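Local atomic coordinates of viral macrophage inflammatory protein 2 (PDB entry 2FHT), a protein that binds a wide range of chemokine receptors, CXCR4 among them, and thereby blocks infection by several HIV-1 strains. Residues S27-S32 with G39-T44. Sequence-based numbering, arbitrary orientation.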
ATOM      1  N   SER A  27      -7.241   1.927   5.204  1.00 22.71           N
ATOM      2  CA  SER A  27      -7.044   2.749   4.010  1.00 21.06           C
ATOM      3  C   SER A  27      -5.766   2.350   3.306  1.00 20.47           C
ATOM      4  O   SER A  27      -5.112   1.374   3.680  1.00 20.73           O
ATOM      5  CB  SER A  27      -6.930   4.228   4.402  1.00 25.59           C
ATOM      6  OG  SER A  27      -5.837   4.436   5.292  1.00 23.21           O
ATOM      7  N   TRP A  28      -5.390   3.107   2.285  1.00 18.79           N
ATOM      8  CA  TRP A  28      -4.158   2.801   1.569  1.00 19.85           C
ATOM      9  C   TRP A  28      -3.580   4.077   0.968  1.00 22.98           C
ATOM     10  O   TRP A  28      -4.264   5.101   0.897  1.00 20.86           O
ATOM     11  CB  TRP A  28      -4.420   1.785   0.445  1.00 17.16           C
ATOM     12  CG  TRP A  28      -5.303   2.313  -0.680  1.00 19.05           C
ATOM     13  CD1 TRP A  28      -6.671   2.360  -0.702  1.00 16.65           C
ATOM     14  CD2 TRP A  28      -4.870   2.856  -1.928  1.00 16.92           C
ATOM     15  NE1 TRP A  28      -7.107   2.894  -1.883  1.00 13.08           N
ATOM     16  CE2 TRP A  28      -6.028   3.200  -2.657  1.00 17.88           C
ATOM     17  CE3 TRP A  28      -3.609   3.081  -2.503  1.00 17.80           C
ATOM     18  CZ2 TRP A  28      -5.964   3.767  -3.932  1.00 22.56           C
ATOM     19  CZ3 TRP A  28      -3.549   3.643  -3.763  1.00 20.58           C
ATOM     20  CH2 TRP A  28      -4.720   3.976  -4.469  1.00 22.67           C
ATOM     21  N   TYR A  29      -2.313   4.022   0.558  1.00 20.61           N
ATOM     22  CA  TYR A  29      -1.684   5.163  -0.088  1.00 21.15           C
ATOM     23  C   TYR A  29      -0.634   4.623  -1.036  1.00 19.32           C
ATOM     24  O   TYR A  29      -0.070   3.549  -0.789  1.00 16.42           O
ATOM     25  CB  TYR A  29      -1.102   6.144   0.928  1.00 23.46           C
ATOM     26  CG  TYR A  29      -0.118   5.560   1.899  1.00 30.43           C
ATOM     27  CD1 TYR A  29      -0.542   5.042   3.124  1.00 37.91           C
ATOM     28  CD2 TYR A  29       1.244   5.591   1.634  1.00 31.22           C
ATOM     29  CE1 TYR A  29       0.375   4.576   4.070  1.00 40.04           C
ATOM     30  CE2 TYR A  29       2.165   5.137   2.566  1.00 38.09           C
ATOM     31  CZ  TYR A  29       1.730   4.632   3.783  1.00 41.52           C
ATOM     32  OH  TYR A  29       2.657   4.204   4.709  1.00 44.22           O
ATOM     33  N   PRO A  30      -0.458   5.283  -2.199  1.00 18.25           N
ATOM     34  CA  PRO A  30       0.537   4.836  -3.183  1.00 15.98           C
ATOM     35  C   PRO A  30       1.923   5.243  -2.762  1.00 15.15           C
ATOM     36  O   PRO A  30       2.077   6.124  -1.927  1.00 18.10           O
ATOM     37  CB  PRO A  30       0.119   5.572  -4.460  1.00 14.56           C
ATOM     38  CG  PRO A  30      -0.438   6.849  -3.950  1.00 17.27           C
ATOM     39  CD  PRO A  30      -1.169   6.493  -2.664  1.00 20.34           C
ATOM     40  N   THR A  31       2.917   4.509  -3.238  1.00 18.07           N
ATOM     41  CA  THR A  31       4.308   4.856  -2.970  1.00 20.25           C
ATOM     42  C   THR A  31       4.715   5.824  -4.097  1.00 22.27           C
ATOM     43  O   THR A  31       3.954   6.050  -5.064  1.00 23.21           O
ATOM     44  CB  THR A  31       5.256   3.627  -2.966  1.00 15.33           C
ATOM     45  OG1 THR A  31       5.088   2.875  -4.160  1.00 17.55           O
ATOM     46  CG2 THR A  31       4.978   2.746  -1.799  1.00 17.40           C
ATOM     47  N   SER A  32       5.871   6.453  -3.945  1.00 23.29           N
ATOM     48  CA  SER A  32       6.355   7.383  -4.951  1.00 20.83           C
ATOM     49  C   SER A  32       6.491   6.668  -6.280  1.00 21.84           C
ATOM     50  O   SER A  32       6.891   5.513  -6.316  1.00 21.26           O
ATOM     51  CB  SER A  32       7.716   7.939  -4.514  1.00 23.43           C
ATOM     52  OG  SER A  32       8.377   8.598  -5.584  1.00 27.74           O
ATOM     53  N   GLY A  39       4.194   0.065  -6.107  1.00 36.16           N
ATOM     54  CA  GLY A  39       3.397  -0.498  -5.034  1.00 29.04           C
ATOM     55  C   GLY A  39       2.430   0.393  -4.296  1.00 21.76           C
ATOM     56  O   GLY A  39       2.318   1.579  -4.553  1.00 22.53           O
ATOM     57  N   VAL A  40       1.605  -0.229  -3.472  1.00 18.73           N
ATOM     58  CA  VAL A  40       0.661   0.514  -2.651  1.00 16.08           C
ATOM     59  C   VAL A  40       0.814   0.001  -1.235  1.00 14.57           C
ATOM     60  O   VAL A  40       1.179  -1.153  -1.027  1.00 16.41           O
ATOM     61  CB  VAL A  40      -0.825   0.362  -3.104  1.00 18.13           C
ATOM     62  CG1 VAL A  40      -1.060   0.997  -4.487  1.00 16.79           C
ATOM     63  CG2 VAL A  40      -1.237  -1.072  -3.086  1.00 12.73           C
ATOM     64  N   ILE A  41       0.622   0.878  -0.266  1.00 12.57           N
ATOM     65  CA  ILE A  41       0.717   0.489   1.130  1.00 16.50           C
ATOM     66  C   ILE A  41      -0.670   0.486   1.781  1.00 16.23           C
ATOM     67  O   ILE A  41      -1.377   1.495   1.745  1.00 18.56           O
ATOM     68  CB  ILE A  41       1.641   1.452   1.916  1.00 16.59           C
ATOM     69  CG1 ILE A  41       3.059   1.421   1.326  1.00 17.46           C
ATOM     70  CG2 ILE A  41       1.642   1.093   3.393  1.00 17.66           C
ATOM     71  CD1 ILE A  41       3.981   2.589   1.772  1.00 16.11           C
ATOM     72  N   PHE A  42      -1.085  -0.664   2.307  1.00 16.61           N
ATOM     73  CA  PHE A  42      -2.364  -0.755   3.001  1.00 17.09           C
ATOM     74  C   PHE A  42      -2.135  -0.459   4.473  1.00 18.46           C
ATOM     75  O   PHE A  42      -1.113  -0.856   5.035  1.00 23.77           O
ATOM     76  CB  PHE A  42      -2.999  -2.148   2.849  1.00 20.00           C
ATOM     77  CG  PHE A  42      -3.566  -2.408   1.489  1.00 23.38           C
ATOM     78  CD1 PHE A  42      -2.887  -3.213   0.584  1.00 19.52           C
ATOM     79  CD2 PHE A  42      -4.741  -1.771   1.076  1.00 19.27           C
ATOM     80  CE1 PHE A  42      -3.368  -3.382  -0.702  1.00 20.75           C
ATOM     81  CE2 PHE A  42      -5.227  -1.932  -0.208  1.00 16.04           C
ATOM     82  CZ  PHE A  42      -4.542  -2.732  -1.107  1.00 16.08           C
ATOM     83  N   LEU A  43      -3.019   0.332   5.065  1.00 18.82           N
ATOM     84  CA  LEU A  43      -2.924   0.645   6.476  1.00 23.99           C
ATOM     85  C   LEU A  43      -3.950  -0.231   7.140  1.00 24.87           C
ATOM     86  O   LEU A  43      -5.109  -0.243   6.732  1.00 25.51           O
ATOM     87  CB  LEU A  43      -3.232   2.119   6.738  1.00 28.32           C
ATOM     88  CG  LEU A  43      -2.126   3.070   6.277  1.00 33.81           C
ATOM     89  CD1 LEU A  43      -2.597   4.502   6.367  1.00 31.41           C
ATOM     90  CD2 LEU A  43      -0.887   2.870   7.153  1.00 35.94           C
ATOM     91  N   THR A  44      -3.515  -1.057   8.079  1.00 28.39           N
ATOM     92  CA  THR A  44      -4.454  -1.936   8.762  1.00 30.95           C
ATOM     93  C   THR A  44      -5.098  -1.188   9.915  1.00 33.27           C
ATOM     94  O   THR A  44      -4.635  -0.097  10.293  1.00 33.50           O
ATOM     95  CB  THR A  44      -3.782  -3.259   9.243  1.00 35.67           C
ATOM     96  OG1 THR A  44      -2.883  -3.007  10.335  1.00 32.90           O
ATOM     97  CG2 THR A  44      -3.009  -3.913   8.068  1.00 33.28           C
TER
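The ring of Tyr29 lies over Ile41, whose CB sits 3.9 Å from the ring centroid in a CH-pi contact, offset toward the rim. Ile41 CD1 presses in at 3.2 Å from Tyr29 CE2, a tight approach, while Ile41 CG2 reaches CZ and OH. Leu43 meets the same ring differently: its CG lies in the ring plane at the edge, 3.7 Å from Tyr29 CE1. Tyr29 CG stands between its own backbone N and carbonyl carbon (chi1 56°), which swings the ring across the neighbouring strand. Beyond the ring, Thr31 CG2 touches Ile41 CD1; at the far end Ser27 OG abuts Leu43 CD1.

On the opposite face of the sheet, the six-membered part of Trp28 meets Val40 CG1 obliquely, 3.7 Å from CZ3, and Trp28 CB rests against Phe42 CD2. This is the first hairpin of the three-stranded antiparallel chemokine sheet; helix 57-65 packs under Val40 and Phe42, as is usual in the fold.

Tyr29 and Ile41 form a hydrogen-bonded pair, with Ile41 N to Tyr29 O at 2.8 Å and nearly linear. Leu43 N gives Ser27 O a straight bond of 2.7 Å; the return bond from Ser27 N is weak. Past the strand end, Thr31 N still bonds Gly39 O, at 3.3 Å. Farther out, the single N-H of Trp28 NE1 is shared weakly between the carbonyls of Met63, in helix 57-65, and Leu66, just beyond it.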